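Local coordinates for uracil-dna glycosylase (Deinococcus radiodurans, PDB 4UQM), which belongs to the uracil-DNA glycosylase superfamily of alpha/beta enzymes, built around a central four-stranded parallel sheet, and is bound to nucleic acid in this structure, at residues F122-W133 with V236-V244. The protein carries 1 engineered substitution. Residues are numbered along the deposited sequence; the frame is centred on the assembly and turned at random.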
loop_
_atom_site.group_PDB
_atom_site.type_symbol
_atom_site.label_atom_id
_atom_site.label_comp_id
_atom_site.label_asym_id
_atom_site.label_seq_id
_atom_site.Cartn_x
_atom_site.Cartn_y
_atom_site.Cartn_z
ATOM N N PHE A 122 6.311 5.969 20.484
ATOM C CA PHE A 122 6.462 6.423 19.096
ATOM C C PHE A 122 6.628 7.945 19.084
ATOM O O PHE A 122 5.811 8.677 19.712
ATOM C CB PHE A 122 5.251 6.026 18.250
ATOM C CG PHE A 122 5.357 6.497 16.838
ATOM C CD1 PHE A 122 6.060 5.761 15.896
ATOM C CD2 PHE A 122 4.825 7.731 16.459
ATOM C CE1 PHE A 122 6.206 6.246 14.585
ATOM C CE2 PHE A 122 4.942 8.203 15.160
ATOM C CZ PHE A 122 5.647 7.464 14.213
ATOM N N VAL A 123 7.647 8.433 18.373
ATOM C CA VAL A 123 7.871 9.877 18.207
ATOM C C VAL A 123 7.834 10.157 16.715
ATOM O O VAL A 123 8.664 9.651 15.979
ATOM C CB VAL A 123 9.230 10.338 18.789
ATOM C CG1 VAL A 123 9.428 11.819 18.556
ATOM C CG2 VAL A 123 9.299 10.091 20.274
ATOM N N ALA A 124 6.868 10.952 16.257
ATOM C CA ALA A 124 6.743 11.257 14.856
ATOM C C ALA A 124 7.960 12.028 14.359
ATOM O O ALA A 124 8.339 13.012 14.982
ATOM C CB ALA A 124 5.492 12.073 14.611
ATOM N N PRO A 125 8.575 11.587 13.261
ATOM C CA PRO A 125 9.696 12.313 12.711
ATOM C C PRO A 125 9.217 13.432 11.813
ATOM O O PRO A 125 8.033 13.543 11.512
ATOM C CB PRO A 125 10.380 11.271 11.883
ATOM C CG PRO A 125 9.251 10.469 11.351
ATOM C CD PRO A 125 8.254 10.399 12.431
ATOM N N LYS A 126 10.160 14.271 11.441
ATOM C CA LYS A 126 9.866 15.438 10.592
ATOM C C LYS A 126 9.676 15.073 9.115
ATOM O O LYS A 126 9.157 15.868 8.342
ATOM C CB LYS A 126 10.998 16.459 10.745
ATOM C CG LYS A 126 11.081 17.023 12.159
ATOM C CD LYS A 126 9.864 17.864 12.538
ATOM C CE LYS A 126 9.912 18.439 13.943
ATOM N NZ LYS A 126 10.930 19.504 14.071
ATOM N N HIS A 127 10.138 13.917 8.725
ATOM C CA HIS A 127 10.013 13.415 7.358
ATOM C C HIS A 127 8.887 12.434 7.237
ATOM O O HIS A 127 8.333 11.979 8.254
ATOM C CB HIS A 127 11.347 12.758 6.945
ATOM C CG HIS A 127 11.596 11.470 7.657
ATOM N ND1 HIS A 127 11.043 10.286 7.240
ATOM C CD2 HIS A 127 12.330 11.174 8.755
ATOM C CE1 HIS A 127 11.400 9.313 8.051
ATOM N NE2 HIS A 127 12.146 9.838 9.013
ATOM N N GLY A 128 8.569 12.076 5.974
ATOM C CA GLY A 128 7.509 11.119 5.702
ATOM C C GLY A 128 7.916 9.877 4.929
ATOM O O GLY A 128 7.082 9.265 4.263
ATOM N N TYR A 129 9.185 9.481 5.026
ATOM C CA TYR A 129 9.759 8.394 4.217
ATOM C C TYR A 129 9.635 7.071 4.936
ATOM O O TYR A 129 10.208 6.893 6.022
ATOM C CB TYR A 129 11.205 8.728 3.946
ATOM C CG TYR A 129 11.908 7.843 2.983
ATOM C CD1 TYR A 129 11.456 7.638 1.712
ATOM C CD2 TYR A 129 13.117 7.258 3.349
ATOM C CE1 TYR A 129 12.172 6.835 0.795
ATOM C CE2 TYR A 129 13.849 6.514 2.461
ATOM C CZ TYR A 129 13.362 6.273 1.203
ATOM O OH TYR A 129 14.099 5.521 0.258
ATOM N N LEU A 130 8.882 6.145 4.327
ATOM C CA LEU A 130 8.467 4.917 5.011
ATOM C C LEU A 130 9.200 3.674 4.535
ATOM O O LEU A 130 8.792 2.554 4.834
ATOM C CB LEU A 130 6.954 4.751 4.876
ATOM C CG LEU A 130 6.105 5.943 5.285
ATOM C CD1 LEU A 130 4.633 5.598 5.034
ATOM C CD2 LEU A 130 6.320 6.327 6.728
ATOM N N ARG A 131 10.340 3.857 3.858
ATOM C CA ARG A 131 11.098 2.729 3.324
ATOM C C ARG A 131 11.456 1.726 4.427
ATOM O O ARG A 131 11.481 0.498 4.185
ATOM C CB ARG A 131 12.365 3.197 2.619
ATOM C CG ARG A 131 13.236 2.076 2.066
ATOM C CD ARG A 131 14.521 2.576 1.467
ATOM N NE ARG A 131 15.488 3.238 2.401
ATOM C CZ ARG A 131 16.526 4.027 2.054
ATOM N NH1 ARG A 131 16.790 4.311 0.790
ATOM N NH2 ARG A 131 17.314 4.555 3.003
ATOM N N SER A 132 11.735 2.228 5.622
ATOM C CA SER A 132 12.143 1.331 6.727
ATOM C C SER A 132 11.011 0.430 7.203
ATOM O O SER A 132 11.291 -0.609 7.819
ATOM C CB SER A 132 12.782 2.087 7.892
ATOM O OG SER A 132 11.829 2.917 8.505
ATOM N N TRP A 133 9.774 0.758 6.895
ATOM C CA TRP A 133 8.658 -0.161 7.136
ATOM C C TRP A 133 8.619 -1.246 6.041
ATOM O O TRP A 133 8.467 -2.426 6.313
ATOM C CB TRP A 133 7.303 0.552 7.144
ATOM C CG TRP A 133 7.036 1.448 8.316
ATOM C CD1 TRP A 133 7.785 1.598 9.445
ATOM C CD2 TRP A 133 5.914 2.326 8.465
ATOM N NE1 TRP A 133 7.205 2.533 10.270
ATOM C CE2 TRP A 133 6.029 2.953 9.709
ATOM C CE3 TRP A 133 4.775 2.569 7.697
ATOM C CZ2 TRP A 133 5.112 3.898 10.151
ATOM C CZ3 TRP A 133 3.834 3.475 8.176
ATOM C CH2 TRP A 133 4.004 4.125 9.382
ATOM N N VAL A 236 6.238 -5.519 14.074
ATOM C CA VAL A 236 6.829 -4.424 13.317
ATOM C C VAL A 236 7.386 -3.373 14.263
ATOM O O VAL A 236 6.788 -3.011 15.263
ATOM C CB VAL A 236 5.746 -3.731 12.428
ATOM C CG1 VAL A 236 6.296 -2.486 11.711
ATOM C CG2 VAL A 236 5.180 -4.712 11.404
ATOM N N GLU A 237 8.573 -2.867 13.930
ATOM C CA GLU A 237 9.085 -1.690 14.582
ATOM C C GLU A 237 8.539 -0.463 13.865
ATOM O O GLU A 237 8.998 -0.112 12.767
ATOM C CB GLU A 237 10.597 -1.688 14.506
ATOM C CG GLU A 237 11.230 -0.413 15.032
ATOM C CD GLU A 237 10.947 -0.232 16.483
ATOM O OE1 GLU A 237 11.577 -0.923 17.299
ATOM O OE2 GLU A 237 10.032 0.517 16.825
ATOM N N TRP A 238 7.475 0.115 14.416
ATOM C CA TRP A 238 6.825 1.228 13.772
ATOM C C TRP A 238 7.640 2.526 13.850
ATOM O O TRP A 238 7.475 3.418 13.013
ATOM C CB TRP A 238 5.398 1.443 14.332
ATOM C CG TRP A 238 4.455 0.291 14.065
ATOM C CD1 TRP A 238 3.981 -0.618 14.977
ATOM C CD2 TRP A 238 3.865 -0.062 12.803
ATOM N NE1 TRP A 238 3.140 -1.512 14.351
ATOM C CE2 TRP A 238 3.041 -1.185 13.021
ATOM C CE3 TRP A 238 3.927 0.497 11.527
ATOM C CZ2 TRP A 238 2.331 -1.802 11.982
ATOM C CZ3 TRP A 238 3.208 -0.115 10.507
ATOM C CH2 TRP A 238 2.428 -1.249 10.740
ATOM N N GLN A 239 8.506 2.671 14.851
ATOM C CA GLN A 239 9.351 3.868 14.915
ATOM C C GLN A 239 10.184 4.024 13.675
ATOM O O GLN A 239 10.765 3.071 13.213
ATOM C CB GLN A 239 10.281 3.802 16.129
ATOM C CG GLN A 239 11.105 5.080 16.331
ATOM C CD GLN A 239 10.198 6.290 16.548
ATOM O OE1 GLN A 239 9.456 6.343 17.540
ATOM N NE2 GLN A 239 10.243 7.242 15.643
ATOM N N LEU A 240 10.156 5.240 13.105
ATOM C CA LEU A 240 10.948 5.639 11.961
ATOM C C LEU A 240 12.198 6.344 12.412
ATOM O O LEU A 240 12.209 6.922 13.504
ATOM C CB LEU A 240 10.114 6.565 11.103
ATOM C CG LEU A 240 8.897 5.898 10.485
ATOM C CD1 LEU A 240 7.876 6.961 10.134
ATOM C CD2 LEU A 240 9.229 5.023 9.277
ATOM N N PRO A 241 13.260 6.334 11.581
ATOM C CA PRO A 241 14.450 7.119 11.923
ATOM C C PRO A 241 14.161 8.597 12.058
ATOM O O PRO A 241 13.315 9.120 11.325
ATOM C CB PRO A 241 15.423 6.842 10.785
ATOM C CG PRO A 241 14.744 6.012 9.830
ATOM C CD PRO A 241 13.365 5.699 10.271
ATOM N N ALA A 242 14.868 9.294 12.956
ATOM C CA ALA A 242 14.668 10.728 13.049
ATOM C C ALA A 242 15.037 11.486 11.768
ATOM O O ALA A 242 14.376 12.443 11.404
ATOM C CB ALA A 242 15.437 11.308 14.235
ATOM N N THR A 243 16.077 11.033 11.094
ATOM C CA THR A 243 16.496 11.610 9.828
ATOM C C THR A 243 16.782 10.492 8.826
ATOM O O THR A 243 17.128 9.341 9.194
ATOM C CB THR A 243 17.782 12.474 9.992
ATOM O OG1 THR A 243 18.882 11.639 10.321
ATOM C CG2 THR A 243 17.644 13.521 11.093
ATOM N N VAL A 244 16.636 10.858 7.560
ATOM C CA VAL A 244 16.762 9.957 6.410
ATOM C C VAL A 244 17.609 10.566 5.286
ATOM O O VAL A 244 17.814 11.765 5.268
ATOM C CB VAL A 244 15.340 9.609 5.852
ATOM C CG1 VAL A 244 14.642 8.696 6.789
ATOM C CG2 VAL A 244 14.446 10.819 5.610
HETATM O O HOH W 1 12.689 14.091 12.864
HETATM O O HOH W 2 11.063 1.529 10.780
#
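The side-chain amide of Gln239 grips both N and O of Val123: OE1 accepts from Val123 N (2.9 Å) on an in-plane lone pair, and NE2 gives an almost straight bond to Val123 O (2.9 Å, 176°). The other N-H of NE2 goes to Leu240 O, and the three bonds together fix the amide's rotation. His127 holds the tail farther along: NE2 donates to Pro241 O (2.7 Å), while ND1 accepts from Tyr129 N in the ring plane. His127 CG sits between the backbone N and the carbonyl carbon (chi1 71°), which turns the imidazole so that Val244 CG1 lies over one face in a CH-pi contact and Pro125 CG over the other. Trp133 NE1 donates to Trp238 O (2.9 Å) from above the carbonyl plane. One face of its indole receives Leu240 CD2, 3.8 Å from the five-membered-ring centroid; the opposite face takes the edge of Trp238 in a T-shaped stack, planes at 88°. Leu240 CD1 turns instead to Leu130 CD2 and Pro125 CG. Water bridges Ser132 OG to Gln239 O. The C-terminal tail following helix 220-230 is thus fastened across the loop entering helix 131-134, with Phe122, Pro125 and Leu240 against helix 106-118, and Leu130 and Trp133 against sheet-edge strand 138-142.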